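Local coordinates for autophagy-related protein 9 (Schizosaccharomyces pombe, PDB 7D0I) that scrambles phospholipids between the two leaflets of the membrane as a homotrimer and supplies membrane to the growing autophagosome, at residues 506-517 and 541-549; 349-360 and 625-636. The protein carries 1 engineered substitution. All coordinates share one frame; numbering follows the deposited sequence.

Contact 1: 506-517 and 541-549; sequences SFILGSFTAILV and YLGLFGSLI
F545 and L509 meet because each holds CG beside its own backbone N and anti to its carbonyl carbon (chi1 -72° and -53°). The two side chains cross at about a right angle. L509 divides its branches between two partners. CD2 lies 3.9 Å from F545 CD1, while CD1 packs 3.6 Å from L548 CB.

F545 is a knob in a hole formed by L509, F512, T513 and L516. L516 CD1 comes to the edge of its ring. The rings of F512 and F545 are nearly parallel but slid apart, with centroids 5.9 Å apart, so they barely overlap. With an alanine in place of F545, L509 CD2 and F512 CB would probably lose the ring they pack on, and a gap is likely to open in the hole.

The two segments belong to the transmembrane helices 496-520 and 538-555. They run roughly antiparallel at 149°, and their axes approach to 9.6 Å. They form a helical hairpin with knobs-into-holes packing inside the membrane.

I549 is the second knob, among S506, L509, G510 and T513. Its CD1 reaches the backbone, 3.6 Å from G510 N, where glycine has no side chain. Nearer the luminal side, L542 CD1 rests against T513 CG2 and V517 CG2, 3.8 Å from each, with L516 CB close by.

T513 brings a polar group into this apolar seam. Its OG1 hydrogen-bonds to L509 O, one turn back, at 3.1 Å. T513 N reaches the same oxygen from the opposite face of the carbonyl plane. The hydroxyl is thus satisfied within its own helix, and OG1 still touches F545 CB. F512 also meets F219 of a second subunit.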
loop_
_atom_site.group_PDB
_atom_site.type_symbol
_atom_site.label_atom_id
_atom_site.label_comp_id
_atom_site.label_asym_id
_atom_site.label_seq_id
_atom_site.Cartn_x
_atom_site.Cartn_y
_atom_site.Cartn_z
ATOM N N SER A 506 -5.971 52.509 -1.739
ATOM C CA SER A 506 -5.665 52.273 -3.143
ATOM C C SER A 506 -6.857 52.608 -4.026
ATOM O O SER A 506 -6.688 53.146 -5.121
ATOM C CB SER A 506 -5.241 50.823 -3.350
ATOM O OG SER A 506 -5.259 50.493 -4.724
ATOM N N PHE A 507 -8.071 52.314 -3.559
ATOM C CA PHE A 507 -9.257 52.650 -4.341
ATOM C C PHE A 507 -9.403 54.158 -4.497
ATOM O O PHE A 507 -9.681 54.657 -5.595
ATOM C CB PHE A 507 -10.501 52.054 -3.688
ATOM C CG PHE A 507 -11.782 52.529 -4.295
ATOM C CD1 PHE A 507 -12.141 52.147 -5.572
ATOM C CD2 PHE A 507 -12.632 53.355 -3.589
ATOM C CE1 PHE A 507 -13.314 52.582 -6.132
ATOM C CE2 PHE A 507 -13.807 53.791 -4.147
ATOM C CZ PHE A 507 -14.146 53.404 -5.419
ATOM N N ILE A 508 -9.224 54.897 -3.403
ATOM C CA ILE A 508 -9.324 56.355 -3.465
ATOM C C ILE A 508 -8.306 56.920 -4.446
ATOM O O ILE A 508 -8.640 57.704 -5.346
ATOM C CB ILE A 508 -9.137 56.970 -2.069
ATOM C CG1 ILE A 508 -10.344 56.688 -1.184
ATOM C CG2 ILE A 508 -8.905 58.457 -2.179
ATOM C CD1 ILE A 508 -10.250 57.348 0.165
ATOM N N LEU A 509 -7.040 56.540 -4.271
ATOM C CA LEU A 509 -5.989 57.069 -5.131
ATOM C C LEU A 509 -6.188 56.650 -6.578
ATOM O O LEU A 509 -5.862 57.410 -7.492
ATOM C CB LEU A 509 -4.623 56.621 -4.626
ATOM C CG LEU A 509 -4.354 56.924 -3.152
ATOM C CD1 LEU A 509 -3.026 56.341 -2.728
ATOM C CD2 LEU A 509 -4.400 58.414 -2.878
ATOM N N GLY A 510 -6.743 55.459 -6.812
ATOM C CA GLY A 510 -7.016 55.040 -8.173
ATOM C C GLY A 510 -8.126 55.847 -8.811
ATOM O O GLY A 510 -8.076 56.144 -10.003
ATOM N N SER A 511 -9.139 56.218 -8.030
ATOM C CA SER A 511 -10.176 57.099 -8.554
ATOM C C SER A 511 -9.594 58.456 -8.933
ATOM O O SER A 511 -9.866 58.989 -10.022
ATOM C CB SER A 511 -11.291 57.258 -7.524
ATOM O OG SER A 511 -10.762 57.673 -6.280
ATOM N N PHE A 512 -8.785 59.033 -8.040
ATOM C CA PHE A 512 -8.127 60.302 -8.347
ATOM C C PHE A 512 -7.292 60.192 -9.616
ATOM O O PHE A 512 -7.367 61.053 -10.501
ATOM C CB PHE A 512 -7.250 60.746 -7.178
ATOM C CG PHE A 512 -8.017 61.258 -6.000
ATOM C CD1 PHE A 512 -9.284 61.777 -6.154
ATOM C CD2 PHE A 512 -7.462 61.224 -4.736
ATOM C CE1 PHE A 512 -9.984 62.247 -5.066
ATOM C CE2 PHE A 512 -8.157 61.691 -3.648
ATOM C CZ PHE A 512 -9.419 62.203 -3.812
ATOM N N THR A 513 -6.484 59.137 -9.717
ATOM C CA THR A 513 -5.609 58.973 -10.871
ATOM C C THR A 513 -6.410 58.769 -12.147
ATOM O O THR A 513 -6.023 59.261 -13.212
ATOM C CB THR A 513 -4.657 57.801 -10.632
ATOM O OG1 THR A 513 -3.740 58.139 -9.587
ATOM C CG2 THR A 513 -3.880 57.466 -11.890
ATOM N N ALA A 514 -7.524 58.045 -12.065
ATOM C CA ALA A 514 -8.373 57.865 -13.237
ATOM C C ALA A 514 -8.904 59.203 -13.725
ATOM O O ALA A 514 -8.864 59.499 -14.925
ATOM C CB ALA A 514 -9.522 56.915 -12.906
ATOM N N ILE A 515 -9.393 60.032 -12.801
ATOM C CA ILE A 515 -9.877 61.354 -13.195
ATOM C C ILE A 515 -8.751 62.177 -13.812
ATOM O O ILE A 515 -8.936 62.832 -14.845
ATOM C CB ILE A 515 -10.515 62.074 -11.997
ATOM C CG1 ILE A 515 -11.991 61.708 -11.902
ATOM C CG2 ILE A 515 -10.362 63.575 -12.126
ATOM C CD1 ILE A 515 -12.796 62.163 -13.089
ATOM N N LEU A 516 -7.566 62.142 -13.201
ATOM C CA LEU A 516 -6.466 62.960 -13.703
ATOM C C LEU A 516 -6.029 62.519 -15.093
ATOM O O LEU A 516 -5.791 63.357 -15.967
ATOM C CB LEU A 516 -5.286 62.922 -12.732
ATOM C CG LEU A 516 -5.537 63.556 -11.365
ATOM C CD1 LEU A 516 -4.249 63.645 -10.564
ATOM C CD2 LEU A 516 -6.177 64.923 -11.515
ATOM N N VAL A 517 -5.926 61.212 -15.322
ATOM C CA VAL A 517 -5.494 60.732 -16.629
ATOM C C VAL A 517 -6.565 60.999 -17.677
ATOM O O VAL A 517 -6.254 61.345 -18.822
ATOM C CB VAL A 517 -5.121 59.241 -16.561
ATOM C CG1 VAL A 517 -4.820 58.713 -17.946
ATOM C CG2 VAL A 517 -3.924 59.042 -15.660
ATOM N N TYR A 541 1.249 65.286 -8.842
ATOM C CA TYR A 541 0.236 64.491 -8.160
ATOM C C TYR A 541 0.094 63.115 -8.794
ATOM O O TYR A 541 -0.082 62.118 -8.088
ATOM C CB TYR A 541 -1.103 65.223 -8.172
ATOM C CG TYR A 541 -1.239 66.253 -7.081
ATOM C CD1 TYR A 541 -0.625 66.070 -5.851
ATOM C CD2 TYR A 541 -1.979 67.408 -7.278
ATOM C CE1 TYR A 541 -0.746 67.007 -4.849
ATOM C CE2 TYR A 541 -2.105 68.352 -6.283
ATOM C CZ TYR A 541 -1.487 68.147 -5.068
ATOM O OH TYR A 541 -1.609 69.087 -4.074
ATOM N N LEU A 542 0.167 63.042 -10.122
ATOM C CA LEU A 542 0.061 61.752 -10.791
ATOM C C LEU A 542 1.211 60.837 -10.392
ATOM O O LEU A 542 1.002 59.652 -10.108
ATOM C CB LEU A 542 0.031 61.950 -12.306
ATOM C CG LEU A 542 -0.628 60.835 -13.116
ATOM C CD1 LEU A 542 -2.093 60.738 -12.755
ATOM C CD2 LEU A 542 -0.464 61.084 -14.599
ATOM N N GLY A 543 2.431 61.372 -10.345
ATOM C CA GLY A 543 3.565 60.567 -9.919
ATOM C C GLY A 543 3.466 60.140 -8.466
ATOM O O GLY A 543 3.755 58.986 -8.128
ATOM N N LEU A 544 3.054 61.058 -7.588
ATOM C CA LEU A 544 2.905 60.718 -6.179
ATOM C C LEU A 544 1.854 59.633 -5.981
ATOM O O LEU A 544 2.053 58.693 -5.200
ATOM C CB LEU A 544 2.540 61.964 -5.378
ATOM C CG LEU A 544 2.227 61.742 -3.899
ATOM C CD1 LEU A 544 3.442 61.195 -3.175
ATOM C CD2 LEU A 544 1.746 63.030 -3.256
ATOM N N PHE A 545 0.729 59.741 -6.687
ATOM C CA PHE A 545 -0.322 58.743 -6.553
ATOM C C PHE A 545 0.108 57.408 -7.138
ATOM O O PHE A 545 -0.212 56.357 -6.582
ATOM C CB PHE A 545 -1.605 59.239 -7.216
ATOM C CG PHE A 545 -2.277 60.339 -6.460
ATOM C CD1 PHE A 545 -2.041 60.510 -5.109
ATOM C CD2 PHE A 545 -3.146 61.204 -7.094
ATOM C CE1 PHE A 545 -2.654 61.520 -4.408
ATOM C CE2 PHE A 545 -3.763 62.216 -6.397
ATOM C CZ PHE A 545 -3.519 62.376 -5.053
ATOM N N GLY A 546 0.833 57.422 -8.257
ATOM C CA GLY A 546 1.386 56.182 -8.771
ATOM C C GLY A 546 2.307 55.511 -7.771
ATOM O O GLY A 546 2.249 54.295 -7.576
ATOM N N SER A 547 3.151 56.302 -7.106
ATOM C CA SER A 547 4.046 55.746 -6.097
ATOM C C SER A 547 3.260 55.147 -4.936
ATOM O O SER A 547 3.548 54.032 -4.484
ATOM C CB SER A 547 5.002 56.829 -5.596
ATOM O OG SER A 547 5.720 57.405 -6.674
ATOM N N LEU A 548 2.262 55.876 -4.437
ATOM C CA LEU A 548 1.488 55.386 -3.301
ATOM C C LEU A 548 0.696 54.133 -3.664
ATOM O O LEU A 548 0.570 53.211 -2.848
ATOM C CB LEU A 548 0.561 56.480 -2.788
ATOM C CG LEU A 548 1.237 57.617 -2.024
ATOM C CD1 LEU A 548 0.250 58.732 -1.752
ATOM C CD2 LEU A 548 1.817 57.098 -0.723
ATOM N N ILE A 549 0.168 54.070 -4.887
ATOM C CA ILE A 549 -0.582 52.894 -5.309
ATOM C C ILE A 549 0.350 51.702 -5.477
ATOM O O ILE A 549 -0.006 50.568 -5.135
ATOM C CB ILE A 549 -1.362 53.198 -6.597
ATOM C CG1 ILE A 549 -2.484 54.192 -6.308
ATOM C CG2 ILE A 549 -1.937 51.936 -7.184
ATOM C CD1 ILE A 549 -3.274 54.585 -7.528
#

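Contact 2: 349-360 and 625-636; sequences YFIALINNGIIN and FPSCSQDIVDFF
F635 CE1 touches Y349 CD1 at the edge of the tyrosine ring, and apolar contacts like it dominate. F635 has CG anti to its backbone N (chi1 176°), which sends the ring among Y349, A352, L353 and I358. A352 CB meets the ring edge, 3.4 Å from F635 CZ. I358 crosses F635 at about a right angle, with CG1 3.6 Å from F635 CD2. L353 brings CD2 to F635 CD1.

Two aromatic contacts lie near the ends. F636 CE1 sits over one face of the Y349 ring, 3.5 Å from Y349 CD1, with the planes oblique at 42°. I359 CD1 makes a CH-pi contact 3.8 Å from the F625 ring centroid, over the face. N360 O lies at the edge of that ring.

Polar groups are held by other partners. Y349 OH bonds to T640, and N360 O to T624.

C628 is at the N-cap position of helix 629-638, and its SG touches N360 CB. The whole is a buried aromatic-aliphatic core, joining the end of helix 345-355 and its following loop to helix 629-638 in what is probably the cytoplasmic part of the ATG9 fold.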
loop_
_atom_site.group_PDB
_atom_site.type_symbol
_atom_site.label_atom_id
_atom_site.label_comp_id
_atom_site.label_asym_id
_atom_site.label_seq_id
_atom_site.Cartn_x
_atom_site.Cartn_y
_atom_site.Cartn_z
ATOM N N TYR A 349 26.143 14.887 25.142
ATOM C CA TYR A 349 26.048 15.465 26.474
ATOM C C TYR A 349 25.704 16.940 26.408
ATOM O O TYR A 349 24.986 17.448 27.266
ATOM C CB TYR A 349 27.351 15.266 27.235
ATOM C CG TYR A 349 27.524 13.891 27.805
ATOM C CD1 TYR A 349 26.782 13.474 28.890
ATOM C CD2 TYR A 349 28.441 13.015 27.271
ATOM C CE1 TYR A 349 26.941 12.225 29.415
ATOM C CE2 TYR A 349 28.611 11.764 27.791
ATOM C CZ TYR A 349 27.859 11.374 28.862
ATOM O OH TYR A 349 28.030 10.119 29.379
ATOM N N PHE A 350 26.207 17.643 25.397
ATOM C CA PHE A 350 25.881 19.059 25.255
ATOM C C PHE A 350 24.410 19.253 24.917
ATOM O O PHE A 350 23.738 20.111 25.497
ATOM C CB PHE A 350 26.766 19.693 24.191
ATOM C CG PHE A 350 26.730 21.184 24.185
ATOM C CD1 PHE A 350 27.622 21.908 24.934
ATOM C CD2 PHE A 350 25.810 21.864 23.421
ATOM C CE1 PHE A 350 27.594 23.272 24.925
ATOM C CE2 PHE A 350 25.783 23.229 23.415
ATOM C CZ PHE A 350 26.671 23.929 24.165
ATOM N N ILE A 351 23.896 18.478 23.963
ATOM C CA ILE A 351 22.479 18.538 23.624
ATOM C C ILE A 351 21.628 18.256 24.847
ATOM O O ILE A 351 20.597 18.899 25.064
ATOM C CB ILE A 351 22.157 17.549 22.490
ATOM C CG1 ILE A 351 22.939 17.888 21.237
ATOM C CG2 ILE A 351 20.697 17.576 22.168
ATOM C CD1 ILE A 351 22.928 16.789 20.236
ATOM N N ALA A 352 22.048 17.300 25.675
ATOM C CA ALA A 352 21.253 16.928 26.839
ATOM C C ALA A 352 21.373 17.931 27.971
ATOM O O ALA A 352 20.438 18.074 28.757
ATOM C CB ALA A 352 21.663 15.547 27.325
ATOM N N LEU A 353 22.504 18.622 28.088
ATOM C CA LEU A 353 22.612 19.688 29.073
ATOM C C LEU A 353 21.767 20.885 28.669
ATOM O O LEU A 353 21.096 21.493 29.504
ATOM C CB LEU A 353 24.069 20.115 29.242
ATOM C CG LEU A 353 25.072 19.213 29.940
ATOM C CD1 LEU A 353 26.448 19.781 29.751
ATOM C CD2 LEU A 353 24.759 19.118 31.400
ATOM N N ILE A 354 21.802 21.246 27.389
ATOM C CA ILE A 354 21.110 22.452 26.946
ATOM C C ILE A 354 19.607 22.223 26.900
ATOM O O ILE A 354 18.824 23.053 27.372
ATOM C CB ILE A 354 21.657 22.914 25.585
ATOM C CG1 ILE A 354 23.089 23.409 25.734
ATOM C CG2 ILE A 354 20.804 24.009 25.016
ATOM C CD1 ILE A 354 23.259 24.448 26.795
ATOM N N ASN A 355 19.177 21.093 26.341
ATOM C CA ASN A 355 17.754 20.882 26.114
ATOM C C ASN A 355 17.016 20.548 27.401
ATOM O O ASN A 355 15.814 20.805 27.512
ATOM C CB ASN A 355 17.551 19.778 25.088
ATOM C CG ASN A 355 17.707 20.271 23.683
ATOM O OD1 ASN A 355 18.322 21.302 23.447
ATOM N ND2 ASN A 355 17.141 19.544 22.733
ATOM N N ASN A 356 17.700 19.961 28.371
ATOM C CA ASN A 356 17.060 19.562 29.615
ATOM C C ASN A 356 17.303 20.542 30.747
ATOM O O ASN A 356 16.962 20.235 31.890
ATOM C CB ASN A 356 17.535 18.174 30.028
ATOM C CG ASN A 356 17.273 17.142 28.968
ATOM O OD1 ASN A 356 18.163 16.403 28.576
ATOM N ND2 ASN A 356 16.043 17.092 28.490
ATOM N N GLY A 357 17.887 21.700 30.466
ATOM C CA GLY A 357 18.042 22.711 31.485
ATOM C C GLY A 357 18.965 22.349 32.621
ATOM O O GLY A 357 18.890 22.967 33.684
ATOM N N ILE A 358 19.836 21.358 32.439
ATOM C CA ILE A 358 20.789 21.018 33.489
ATOM C C ILE A 358 21.688 22.205 33.787
ATOM O O ILE A 358 22.066 22.446 34.936
ATOM C CB ILE A 358 21.610 19.780 33.093
ATOM C CG1 ILE A 358 20.699 18.669 32.585
ATOM C CG2 ILE A 358 22.417 19.303 34.265
ATOM C CD1 ILE A 358 19.855 18.046 33.639
ATOM N N ILE A 359 22.045 22.961 32.756
ATOM C CA ILE A 359 22.869 24.150 32.891
ATOM C C ILE A 359 22.013 25.351 32.526
ATOM O O ILE A 359 21.215 25.292 31.583
ATOM C CB ILE A 359 24.135 24.057 32.018
ATOM C CG1 ILE A 359 25.111 25.171 32.361
ATOM C CG2 ILE A 359 23.797 24.098 30.550
ATOM C CD1 ILE A 359 26.445 24.990 31.708
ATOM N N ASN A 360 22.145 26.424 33.294
ATOM C CA ASN A 360 21.287 27.591 33.147
ATOM C C ASN A 360 21.998 28.637 32.303
ATOM O O ASN A 360 22.977 29.240 32.749
ATOM C CB ASN A 360 20.924 28.160 34.513
ATOM C CG ASN A 360 19.963 29.312 34.423
ATOM O OD1 ASN A 360 19.176 29.400 33.487
ATOM N ND2 ASN A 360 20.024 30.212 35.393
ATOM N N PHE A 625 26.507 29.918 36.162
ATOM C CA PHE A 625 27.119 28.607 35.949
ATOM C C PHE A 625 27.605 27.974 37.242
ATOM O O PHE A 625 27.350 26.776 37.445
ATOM C CB PHE A 625 28.246 28.709 34.916
ATOM C CG PHE A 625 27.768 28.699 33.497
ATOM C CD1 PHE A 625 26.431 28.579 33.201
ATOM C CD2 PHE A 625 28.666 28.803 32.459
ATOM C CE1 PHE A 625 26.003 28.572 31.902
ATOM C CE2 PHE A 625 28.237 28.795 31.158
ATOM C CZ PHE A 625 26.906 28.682 30.879
ATOM N N PRO A 626 28.316 28.675 38.136
ATOM C CA PRO A 626 28.749 28.003 39.372
ATOM C C PRO A 626 27.599 27.445 40.186
ATOM O O PRO A 626 27.693 26.319 40.688
ATOM C CB PRO A 626 29.494 29.113 40.119
ATOM C CG PRO A 626 29.990 29.989 39.057
ATOM C CD PRO A 626 28.896 30.022 38.039
ATOM N N SER A 627 26.506 28.193 40.317
ATOM C CA SER A 627 25.349 27.699 41.051
ATOM C C SER A 627 24.786 26.423 40.447
ATOM O O SER A 627 24.089 25.678 41.141
ATOM C CB SER A 627 24.260 28.764 41.088
ATOM O OG SER A 627 23.689 28.945 39.806
ATOM N N CYS A 628 25.064 26.156 39.173
ATOM C CA CYS A 628 24.602 24.950 38.505
ATOM C C CYS A 628 25.703 23.911 38.349
ATOM O O CYS A 628 25.556 22.976 37.561
ATOM C CB CYS A 628 24.014 25.299 37.138
ATOM S SG CYS A 628 22.522 26.296 37.190
ATOM N N SER A 629 26.808 24.054 39.081
ATOM C CA SER A 629 27.916 23.123 38.914
ATOM C C SER A 629 27.562 21.751 39.460
ATOM O O SER A 629 27.739 20.738 38.774
ATOM C CB SER A 629 29.166 23.665 39.597
ATOM O OG SER A 629 28.942 23.814 40.981
ATOM N N GLN A 630 27.048 21.699 40.690
ATOM C CA GLN A 630 26.698 20.428 41.315
ATOM C C GLN A 630 25.851 19.571 40.384
ATOM O O GLN A 630 26.227 18.448 40.040
ATOM C CB GLN A 630 25.964 20.678 42.630
ATOM C CG GLN A 630 25.732 19.426 43.447
ATOM C CD GLN A 630 27.016 18.859 44.006
ATOM O OE1 GLN A 630 27.708 19.510 44.785
ATOM N NE2 GLN A 630 27.345 17.642 43.605
ATOM N N ASP A 631 24.708 20.110 39.948
ATOM C CA ASP A 631 23.829 19.394 39.029
ATOM C C ASP A 631 24.610 18.790 37.875
ATOM O O ASP A 631 24.442 17.609 37.551
ATOM C CB ASP A 631 22.751 20.330 38.491
ATOM C CG ASP A 631 21.654 20.587 39.491
ATOM O OD1 ASP A 631 21.490 19.764 40.416
ATOM O OD2 ASP A 631 20.949 21.605 39.348
ATOM N N ILE A 632 25.487 19.582 37.261
ATOM C CA ILE A 632 26.240 19.104 36.107
ATOM C C ILE A 632 26.970 17.817 36.453
ATOM O O ILE A 632 26.842 16.807 35.755
ATOM C CB ILE A 632 27.207 20.187 35.609
ATOM C CG1 ILE A 632 26.424 21.319 34.960
ATOM C CG2 ILE A 632 28.186 19.602 34.631
ATOM C CD1 ILE A 632 27.225 22.558 34.765
ATOM N N VAL A 633 27.702 17.822 37.568
ATOM C CA VAL A 633 28.397 16.611 37.994
ATOM C C VAL A 633 27.412 15.458 38.123
ATOM O O VAL A 633 27.621 14.374 37.561
ATOM C CB VAL A 633 29.147 16.859 39.312
ATOM C CG1 VAL A 633 29.743 15.573 39.811
ATOM C CG2 VAL A 633 30.224 17.883 39.099
ATOM N N ASP A 634 26.301 15.691 38.819
ATOM C CA ASP A 634 25.313 14.635 38.983
ATOM C C ASP A 634 24.783 14.175 37.638
ATOM O O ASP A 634 24.559 12.978 37.431
ATOM C CB ASP A 634 24.177 15.108 39.879
ATOM C CG ASP A 634 24.617 15.312 41.306
ATOM O OD1 ASP A 634 25.194 16.374 41.608
ATOM O OD2 ASP A 634 24.402 14.403 42.129
ATOM N N PHE A 635 24.612 15.104 36.697
ATOM C CA PHE A 635 24.120 14.720 35.382
ATOM C C PHE A 635 25.051 13.718 34.723
ATOM O O PHE A 635 24.596 12.794 34.046
ATOM C CB PHE A 635 23.952 15.946 34.496
ATOM C CG PHE A 635 23.545 15.621 33.098
ATOM C CD1 PHE A 635 24.481 15.551 32.091
ATOM C CD2 PHE A 635 22.228 15.376 32.791
ATOM C CE1 PHE A 635 24.109 15.242 30.820
ATOM C CE2 PHE A 635 21.858 15.071 31.519
ATOM C CZ PHE A 635 22.798 15.003 30.536
ATOM N N PHE A 636 26.356 13.871 34.920
ATOM C CA PHE A 636 27.273 12.945 34.283
ATOM C C PHE A 636 27.325 11.603 34.986
ATOM O O PHE A 636 27.846 10.643 34.414
ATOM C CB PHE A 636 28.671 13.552 34.207
ATOM C CG PHE A 636 28.806 14.604 33.153
ATOM C CD1 PHE A 636 28.925 14.259 31.827
ATOM C CD2 PHE A 636 28.804 15.937 33.487
ATOM C CE1 PHE A 636 29.039 15.219 30.862
ATOM C CE2 PHE A 636 28.922 16.898 32.520
ATOM C CZ PHE A 636 29.040 16.539 31.208
#

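The two contacts share no helix and do not touch. Their centres are about 62 Å apart, on opposite sides of the chain's centre. Along the chain, contact 1 is nested inside the loop closed by contact 2. Contact 1 is the more peripheral and only partly buried. It joins two neighbouring membrane helices and borders a second subunit. Contact 2 is mostly buried and brings distant parts of one chain together on what is probably the cytoplasmic side, with no other chain touching it. Both are mainly apolar. Contact 1 relies on regular helix-to-helix interlocking, whereas contact 2 uses loop residues and more aromatic rings.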